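Local coordinates for P450 epoxidase (Sorangium cellulosum, PDB 1Q5D), which belongs to the cytochrome P450 family, whose mainly helical fold is built around a haem held in a pocket, at residues N269-P274 and M389-T394; Q132-R137 and G380-R385; D214-N219 and M228-E233. All coordinates share one frame; numbering follows the deposited sequence.

Contact 1. Residues N269-P274 and M389-T394; sequences NLLRSP and MKLKET
Leu-271, near the C-terminal end of helix 257-272, carries this contact almost alone, setting its forked tip against Met-389 and Leu-391. The residues leading up to it serve other neighbours: Asn-269 gives its ND2 to the carbonyl of Phe-265 a turn back, and Leu-270 packs on Val-379 and Phe-383 of helix 368-385. With CG opposite the carbonyl carbon (chi1 -64°), Leu-271 reaches out toward the second segment, and its two methyls divide the work. CD2 sits 3.4 Å from Met-389 O, a close van der Waals approach to a peptide oxygen, and 4.1 Å from Met-389 CG, the first link of a side chain that goes on to pack on Ile-382. CD1 lies farther along the strand, 4.0 Å from Leu-391 N and 4.2 Å from Leu-391 CG, the two leucine side chains meeting at a slant. Between these two sites Lys-390 directs its side chain away, so the helix meets chiefly its backbone, with CA 4.3 Å from Leu-271 CD2. Arg-272 touches Pro-395, just past the second segment. No hydrogen bond spans the segments; Lys-390 instead bonds to Ile-412 through the backbone. The arrangement is that of the P450 fold, in which the C-terminal end of the long I-helix is packed against the small antiparallel sheet containing strands 390-391 and 406-412.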
# COMPACT_ATOMS: atom_id res chain seq x y z
N ASN A 269 -5.35 10.65 -12.48
CA ASN A 269 -5.55 9.94 -13.73
C ASN A 269 -6.89 10.22 -14.39
O ASN A 269 -6.99 10.16 -15.60
CB ASN A 269 -5.34 8.43 -13.54
CG ASN A 269 -3.88 8.05 -13.64
OD1 ASN A 269 -3.33 7.92 -14.74
ND2 ASN A 269 -3.25 7.85 -12.50
N LEU A 270 -7.89 10.57 -13.59
CA LEU A 270 -9.20 10.93 -14.15
C LEU A 270 -9.20 12.37 -14.66
O LEU A 270 -9.88 12.67 -15.64
CB LEU A 270 -10.32 10.71 -13.11
CG LEU A 270 -10.63 9.24 -12.85
CD1 LEU A 270 -11.62 9.05 -11.67
CD2 LEU A 270 -11.15 8.53 -14.11
N LEU A 271 -8.43 13.25 -14.03
CA LEU A 271 -8.21 14.59 -14.57
C LEU A 271 -7.42 14.52 -15.88
O LEU A 271 -7.68 15.30 -16.81
CB LEU A 271 -7.48 15.48 -13.58
CG LEU A 271 -8.21 15.80 -12.28
CD1 LEU A 271 -7.33 16.62 -11.36
CD2 LEU A 271 -9.53 16.53 -12.55
N ARG A 272 -6.47 13.59 -15.96
CA ARG A 272 -5.63 13.40 -17.15
C ARG A 272 -6.32 12.72 -18.33
O ARG A 272 -5.88 12.86 -19.47
CB ARG A 272 -4.37 12.61 -16.79
CG ARG A 272 -3.21 13.45 -16.32
CD ARG A 272 -2.02 12.63 -15.88
NE ARG A 272 -1.03 13.43 -15.17
CZ ARG A 272 0.06 12.92 -14.61
NH1 ARG A 272 0.29 11.61 -14.68
NH2 ARG A 272 0.92 13.72 -13.97
N SER A 273 -7.38 11.96 -18.07
CA SER A 273 -8.15 11.32 -19.15
C SER A 273 -9.61 11.75 -19.13
O SER A 273 -10.45 11.09 -18.50
CB SER A 273 -8.06 9.80 -19.06
OG SER A 273 -6.72 9.36 -19.11
N PRO A 274 -9.92 12.86 -19.79
CA PRO A 274 -11.31 13.32 -19.93
C PRO A 274 -12.22 12.20 -20.44
O PRO A 274 -13.39 12.12 -20.03
CB PRO A 274 -11.19 14.43 -20.98
CG PRO A 274 -9.82 14.96 -20.79
CD PRO A 274 -8.96 13.79 -20.42
N MET A 389 -13.95 19.91 -11.92
CA MET A 389 -12.61 20.01 -11.31
C MET A 389 -11.49 19.94 -12.35
O MET A 389 -11.55 19.13 -13.27
CB MET A 389 -12.43 18.89 -10.28
CG MET A 389 -11.09 18.90 -9.55
SD MET A 389 -10.90 17.44 -8.45
CE MET A 389 -12.61 16.97 -8.25
N LYS A 390 -10.48 20.78 -12.19
CA LYS A 390 -9.34 20.80 -13.12
C LYS A 390 -8.03 20.87 -12.36
O LYS A 390 -7.95 21.46 -11.29
CB LYS A 390 -9.42 22.03 -14.04
CG LYS A 390 -10.47 21.96 -15.13
CD LYS A 390 -10.01 22.67 -16.41
CE LYS A 390 -9.62 24.13 -16.15
NZ LYS A 390 -9.48 24.90 -17.43
N LEU A 391 -6.99 20.27 -12.94
CA LEU A 391 -5.62 20.38 -12.44
C LEU A 391 -5.13 21.83 -12.49
O LEU A 391 -5.13 22.45 -13.56
CB LEU A 391 -4.69 19.53 -13.30
CG LEU A 391 -3.82 18.47 -12.64
CD1 LEU A 391 -2.68 18.06 -13.57
CD2 LEU A 391 -3.28 18.96 -11.29
N LYS A 392 -4.69 22.37 -11.36
CA LYS A 392 -4.15 23.72 -11.34
C LYS A 392 -2.75 23.76 -11.93
O LYS A 392 -2.39 24.70 -12.64
CB LYS A 392 -4.13 24.31 -9.92
CG LYS A 392 -4.03 25.83 -9.90
CD LYS A 392 -3.43 26.33 -8.60
CE LYS A 392 -3.57 27.84 -8.48
NZ LYS A 392 -3.51 28.28 -7.05
N GLU A 393 -1.97 22.73 -11.63
CA GLU A 393 -0.59 22.64 -12.10
C GLU A 393 -0.01 21.28 -11.76
O GLU A 393 -0.60 20.52 -10.98
CB GLU A 393 0.26 23.77 -11.51
CG GLU A 393 1.16 23.36 -10.36
CD GLU A 393 0.46 23.43 -9.02
OE1 GLU A 393 0.02 24.53 -8.63
OE2 GLU A 393 0.36 22.38 -8.36
N THR A 394 1.14 20.96 -12.34
CA THR A 394 1.76 19.65 -12.20
C THR A 394 1.90 19.21 -10.75
O THR A 394 2.38 19.97 -9.90
CB THR A 394 3.14 19.62 -12.89
OG1 THR A 394 3.16 20.57 -13.96
CG2 THR A 394 3.36 18.29 -13.59

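Contact 2. Residues Q132-R137 and G380-R385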
# COMPACT_ATOMS: atom_id res chain seq x y z
N GLN A 132 -16.98 15.94 5.41
CA GLN A 132 -16.44 16.98 6.27
C GLN A 132 -15.13 17.59 5.74
O GLN A 132 -14.89 18.79 5.90
CB GLN A 132 -16.31 16.52 7.73
CG GLN A 132 -15.17 15.56 8.02
CD GLN A 132 -15.08 15.14 9.48
OE1 GLN A 132 -14.45 14.13 9.82
NE2 GLN A 132 -15.71 15.92 10.36
N LEU A 133 -14.33 16.78 5.06
CA LEU A 133 -13.11 17.29 4.43
C LEU A 133 -13.45 18.28 3.32
O LEU A 133 -12.84 19.34 3.21
CB LEU A 133 -12.22 16.15 3.92
CG LEU A 133 -11.56 15.30 5.00
CD1 LEU A 133 -11.00 14.00 4.40
CD2 LEU A 133 -10.46 16.09 5.76
N LEU A 134 -14.45 17.93 2.51
CA LEU A 134 -14.85 18.79 1.40
C LEU A 134 -15.54 20.08 1.87
O LEU A 134 -15.32 21.14 1.30
CB LEU A 134 -15.74 18.02 0.40
CG LEU A 134 -15.00 17.05 -0.54
CD1 LEU A 134 -15.97 16.21 -1.36
CD2 LEU A 134 -14.06 17.81 -1.47
N ASP A 135 -16.34 19.98 2.92
CA ASP A 135 -16.98 21.15 3.51
C ASP A 135 -15.96 22.10 4.14
O ASP A 135 -16.06 23.32 3.99
CB ASP A 135 -17.99 20.73 4.57
CG ASP A 135 -19.24 20.14 3.97
OD1 ASP A 135 -20.05 19.57 4.73
OD2 ASP A 135 -19.51 20.20 2.74
N ALA A 136 -14.97 21.53 4.83
CA ALA A 136 -13.93 22.30 5.50
C ALA A 136 -13.06 23.15 4.57
O ALA A 136 -12.55 24.18 4.99
CB ALA A 136 -13.05 21.38 6.36
N ARG A 137 -12.89 22.74 3.32
CA ARG A 137 -11.88 23.40 2.47
C ARG A 137 -12.28 23.73 1.04
O ARG A 137 -11.54 24.42 0.34
CB ARG A 137 -10.58 22.59 2.47
CG ARG A 137 -9.89 22.52 3.83
CD ARG A 137 -8.38 22.63 3.77
NE ARG A 137 -7.93 24.01 3.88
CZ ARG A 137 -7.65 24.79 2.84
NH1 ARG A 137 -7.76 24.34 1.59
NH2 ARG A 137 -7.24 26.04 3.05
N GLY A 380 -15.47 8.97 -6.13
CA GLY A 380 -16.84 9.15 -6.59
C GLY A 380 -17.42 10.48 -6.10
O GLY A 380 -17.90 11.29 -6.90
N THR A 381 -17.34 10.72 -4.80
CA THR A 381 -17.88 11.95 -4.20
C THR A 381 -17.29 13.23 -4.75
O THR A 381 -18.03 14.17 -5.10
CB THR A 381 -17.66 11.94 -2.68
OG1 THR A 381 -18.43 10.88 -2.09
CG2 THR A 381 -18.21 13.22 -2.04
N ILE A 382 -15.96 13.31 -4.81
CA ILE A 382 -15.32 14.55 -5.23
C ILE A 382 -15.72 14.97 -6.65
O ILE A 382 -15.95 16.15 -6.91
CB ILE A 382 -13.76 14.53 -5.00
CG1 ILE A 382 -13.20 15.95 -5.08
CG2 ILE A 382 -13.07 13.59 -5.97
CD1 ILE A 382 -11.76 16.10 -4.57
N PHE A 383 -15.82 13.99 -7.55
CA PHE A 383 -16.21 14.26 -8.93
C PHE A 383 -17.71 14.48 -9.11
O PHE A 383 -18.12 15.15 -10.06
CB PHE A 383 -15.72 13.14 -9.87
CG PHE A 383 -14.28 13.29 -10.27
CD1 PHE A 383 -13.34 12.35 -9.88
CD2 PHE A 383 -13.87 14.40 -11.01
CE1 PHE A 383 -12.00 12.50 -10.23
CE2 PHE A 383 -12.54 14.55 -11.38
CZ PHE A 383 -11.60 13.59 -10.99
N ARG A 384 -18.53 13.91 -8.23
CA ARG A 384 -19.98 14.14 -8.26
C ARG A 384 -20.29 15.54 -7.75
O ARG A 384 -21.17 16.23 -8.26
CB ARG A 384 -20.72 13.11 -7.41
CG ARG A 384 -21.12 11.84 -8.15
CD ARG A 384 -22.20 11.01 -7.44
NE ARG A 384 -21.76 10.53 -6.13
CZ ARG A 384 -21.03 9.43 -5.94
NH1 ARG A 384 -20.65 8.69 -6.96
NH2 ARG A 384 -20.69 9.07 -4.72
N ARG A 385 -19.54 15.96 -6.74
CA ARG A 385 -19.75 17.26 -6.13
C ARG A 385 -19.08 18.39 -6.92
O ARG A 385 -19.55 19.53 -6.90
CB ARG A 385 -19.25 17.25 -4.69
CG ARG A 385 -20.34 17.46 -3.67
CD ARG A 385 -20.88 16.18 -3.05
NE ARG A 385 -20.53 16.11 -1.63
CZ ARG A 385 -20.90 15.16 -0.79
NH1 ARG A 385 -21.68 14.15 -1.19
NH2 ARG A 385 -20.48 15.21 0.46
O HOH W 1 -19.35 18.69 -0.35
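Leu-134 of helix 123-137 projects toward helix 368-385, meeting Thr-381 and Ile-382 on successive positions of the opposing helix. Its CB already heads toward the partner, but the two backbones are still well apart there, with Leu-134 CA 7.9 Å from Ile-382 CA. CG, set opposite the carbonyl carbon (chi1 -77°), extends the chain across the interval and forks it. At the tip, CD1 rests 3.8 Å from Thr-381 CG2, while CD2 goes to the other neighbour and lies 4.2 Å from Ile-382 CG1, the leucine and isoleucine side chains meeting nearly at right angles. Tyr-149, Phe-143 and Phe-386 also touch the same leucine. In cytochromes P450 these two helices correspond to the D-helix and the L-helix, which belong with the E-helix and the I-helix to the four-helix bundle of the core, and Leu-134 is part of the hydrophobic seam between the first two. Thr-381 is split between apolar and polar surroundings: its methyl serves Leu-134, whereas OG1 is hydrogen-bonded to Ile-377 O and Gln-127 NE2. That methyl is also roofed from within its own helix, since CG2 lies 3.5 Å from the guanidinium plane of Arg-385, over its centre. Arg-385 forms a salt bridge through NH2 with Asp-131, and Arg-385 NE donates to a water whose oxygen lies 3.1 Å away. The same water reaches Asp-135 OD2 by a weak bond of 3.4 Å.

Contact 3. Residues D214-N219 and M228-E233; sequences DERRRN and MLLQAE
Three first torsions bring Leu-230 up against Arg-216 and Arg-217: in Leu-230 (chi1 -69°) and Arg-217 (-86°) CG stands opposite the carbonyl carbon, whereas in Arg-216 (-172°) it stands opposite the backbone N. What the leucine fork meets is aliphatic stem, not charged tip. Leu-230 CD1 touches Arg-216 CG at 3.7 Å and Arg-216 CB at 3.8 Å, and Leu-230 CD2 touches Arg-217 CG at 3.6 Å; the Leu-230 side chain crosses both arginine side chains at about a right angle. This packing joins helix 195-218 to helix 225-234, the G and H helices of the P450 fold. Beyond the stems the guanidinium groups part company. Arg-216 bends away to a salt bridge with Asp-224 and a hydrogen bond to Leu-162 O. Arg-217 folds back along its own helix, its NH2 making a 2.6 Å salt bridge to Asp-214 OD1, which it meets from above the carboxylate plane while the acceptor stays close to the guanidinium plane. Glu-233 OE2, 5.8 Å from Arg-217 NE, is close enough only for a long-range attraction, probably weak. Chemically, then, the cohesion between the segments is apolar, and the direct polar bonds named for the two arginines go to Asp-214, Asp-224 and Leu-162, not to residues 228-233.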
# COMPACT_ATOMS: atom_id res chain seq x y z
N ASP A 214 -5.36 -2.50 25.52
CA ASP A 214 -5.68 -2.69 26.94
C ASP A 214 -7.10 -2.21 27.26
O ASP A 214 -7.78 -2.82 28.07
CB ASP A 214 -4.69 -1.94 27.83
CG ASP A 214 -3.35 -2.65 27.97
OD1 ASP A 214 -3.28 -3.90 27.86
OD2 ASP A 214 -2.30 -2.04 28.21
N GLU A 215 -7.53 -1.11 26.65
CA GLU A 215 -8.89 -0.60 26.88
C GLU A 215 -9.94 -1.54 26.30
O GLU A 215 -11.00 -1.76 26.91
CB GLU A 215 -9.07 0.81 26.30
CG GLU A 215 -10.29 1.57 26.81
CD GLU A 215 -11.58 1.29 26.04
OE1 GLU A 215 -11.53 0.73 24.92
OE2 GLU A 215 -12.69 1.64 26.54
N ARG A 216 -9.65 -2.10 25.12
CA ARG A 216 -10.59 -3.03 24.49
C ARG A 216 -10.64 -4.33 25.28
O ARG A 216 -11.65 -5.04 25.26
CB ARG A 216 -10.23 -3.29 23.02
CG ARG A 216 -11.31 -4.12 22.28
CD ARG A 216 -12.59 -3.33 21.97
NE ARG A 216 -12.29 -1.92 21.77
CZ ARG A 216 -11.98 -1.40 20.59
NH1 ARG A 216 -11.97 -2.19 19.51
NH2 ARG A 216 -11.71 -0.10 20.47
N ARG A 217 -9.56 -4.66 25.98
CA ARG A 217 -9.56 -5.86 26.80
C ARG A 217 -10.47 -5.63 28.00
O ARG A 217 -11.14 -6.56 28.47
CB ARG A 217 -8.15 -6.18 27.28
CG ARG A 217 -7.33 -7.01 26.30
CD ARG A 217 -6.10 -7.65 26.92
NE ARG A 217 -5.28 -6.67 27.63
CZ ARG A 217 -4.62 -6.91 28.76
NH1 ARG A 217 -4.68 -8.11 29.34
NH2 ARG A 217 -3.89 -5.96 29.32
N ARG A 218 -10.48 -4.39 28.47
CA ARG A 218 -11.28 -3.95 29.61
C ARG A 218 -12.77 -3.83 29.22
O ARG A 218 -13.66 -4.26 29.98
CB ARG A 218 -10.72 -2.62 30.13
CG ARG A 218 -11.66 -1.77 30.98
CD ARG A 218 -11.00 -0.47 31.51
NE ARG A 218 -11.77 0.18 32.58
CZ ARG A 218 -11.81 -0.23 33.85
NH1 ARG A 218 -11.15 -1.30 34.24
NH2 ARG A 218 -12.53 0.44 34.74
N ASN A 219 -13.02 -3.24 28.05
CA ASN A 219 -14.38 -3.14 27.49
C ASN A 219 -14.56 -3.83 26.12
O ASN A 219 -14.72 -3.13 25.11
CB ASN A 219 -14.75 -1.67 27.37
CG ASN A 219 -14.61 -0.93 28.69
OD1 ASN A 219 -15.28 -1.27 29.66
ND2 ASN A 219 -13.73 0.07 28.74
N MET A 228 -12.31 -9.65 18.74
CA MET A 228 -12.14 -10.99 18.17
C MET A 228 -10.69 -11.45 18.28
O MET A 228 -10.41 -12.58 18.71
CB MET A 228 -12.62 -11.03 16.71
CG MET A 228 -12.52 -12.41 16.07
SD MET A 228 -10.87 -12.72 15.39
CE MET A 228 -10.84 -11.43 14.08
N LEU A 229 -9.76 -10.58 17.90
CA LEU A 229 -8.34 -10.90 17.98
C LEU A 229 -7.94 -11.14 19.43
O LEU A 229 -7.24 -12.11 19.75
CB LEU A 229 -7.48 -9.79 17.34
CG LEU A 229 -7.65 -9.63 15.83
CD1 LEU A 229 -6.96 -8.33 15.32
CD2 LEU A 229 -7.12 -10.86 15.09
N LEU A 230 -8.41 -10.28 20.32
CA LEU A 230 -8.04 -10.41 21.73
C LEU A 230 -8.51 -11.74 22.33
O LEU A 230 -7.78 -12.37 23.08
CB LEU A 230 -8.57 -9.22 22.52
CG LEU A 230 -7.83 -7.93 22.16
CD1 LEU A 230 -8.69 -6.67 22.40
CD2 LEU A 230 -6.50 -7.86 22.88
N GLN A 231 -9.70 -12.17 21.94
CA GLN A 231 -10.24 -13.44 22.41
C GLN A 231 -9.43 -14.61 21.88
O GLN A 231 -9.14 -15.55 22.62
CB GLN A 231 -11.70 -13.57 22.02
CG GLN A 231 -12.61 -12.62 22.77
CD GLN A 231 -14.06 -12.80 22.37
OE1 GLN A 231 -14.95 -12.18 22.95
NE2 GLN A 231 -14.30 -13.67 21.39
N ALA A 232 -9.06 -14.55 20.60
CA ALA A 232 -8.17 -15.54 20.01
C ALA A 232 -6.87 -15.64 20.80
O ALA A 232 -6.34 -16.74 21.02
CB ALA A 232 -7.87 -15.18 18.55
N GLU A 233 -6.34 -14.49 21.23
CA GLU A 233 -5.09 -14.46 21.96
C GLU A 233 -5.23 -15.07 23.36
O GLU A 233 -4.32 -15.74 23.85
CB GLU A 233 -4.57 -13.02 22.06
CG GLU A 233 -3.34 -12.85 22.93
CD GLU A 233 -3.42 -11.60 23.79
OE1 GLU A 233 -2.35 -10.99 24.04
OE2 GLU A 233 -4.54 -11.23 24.20

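In the fold
From the N terminus, contact 2 opens first, at 132-137, and its loop closes only at 380-385, far along the chain. Inside that span lies contact 3, whose short connection between 214-219 and 228-233 closes locally, joining two successive helices. Contact 1 opens next, at 269-274, before contact 2 has closed, and ends at 389-394 beyond it, so these two loops cross. They also touch in space: helix 368-385 leads on to strand 390-391, and Leu-271 packs on Phe-383. Contact 2 joins helix 123-137 to helix 368-385, and contact 1 joins helix 257-272 to the small sheet. Contact 3 stands apart, its centre about 45 Å from that of contact 1.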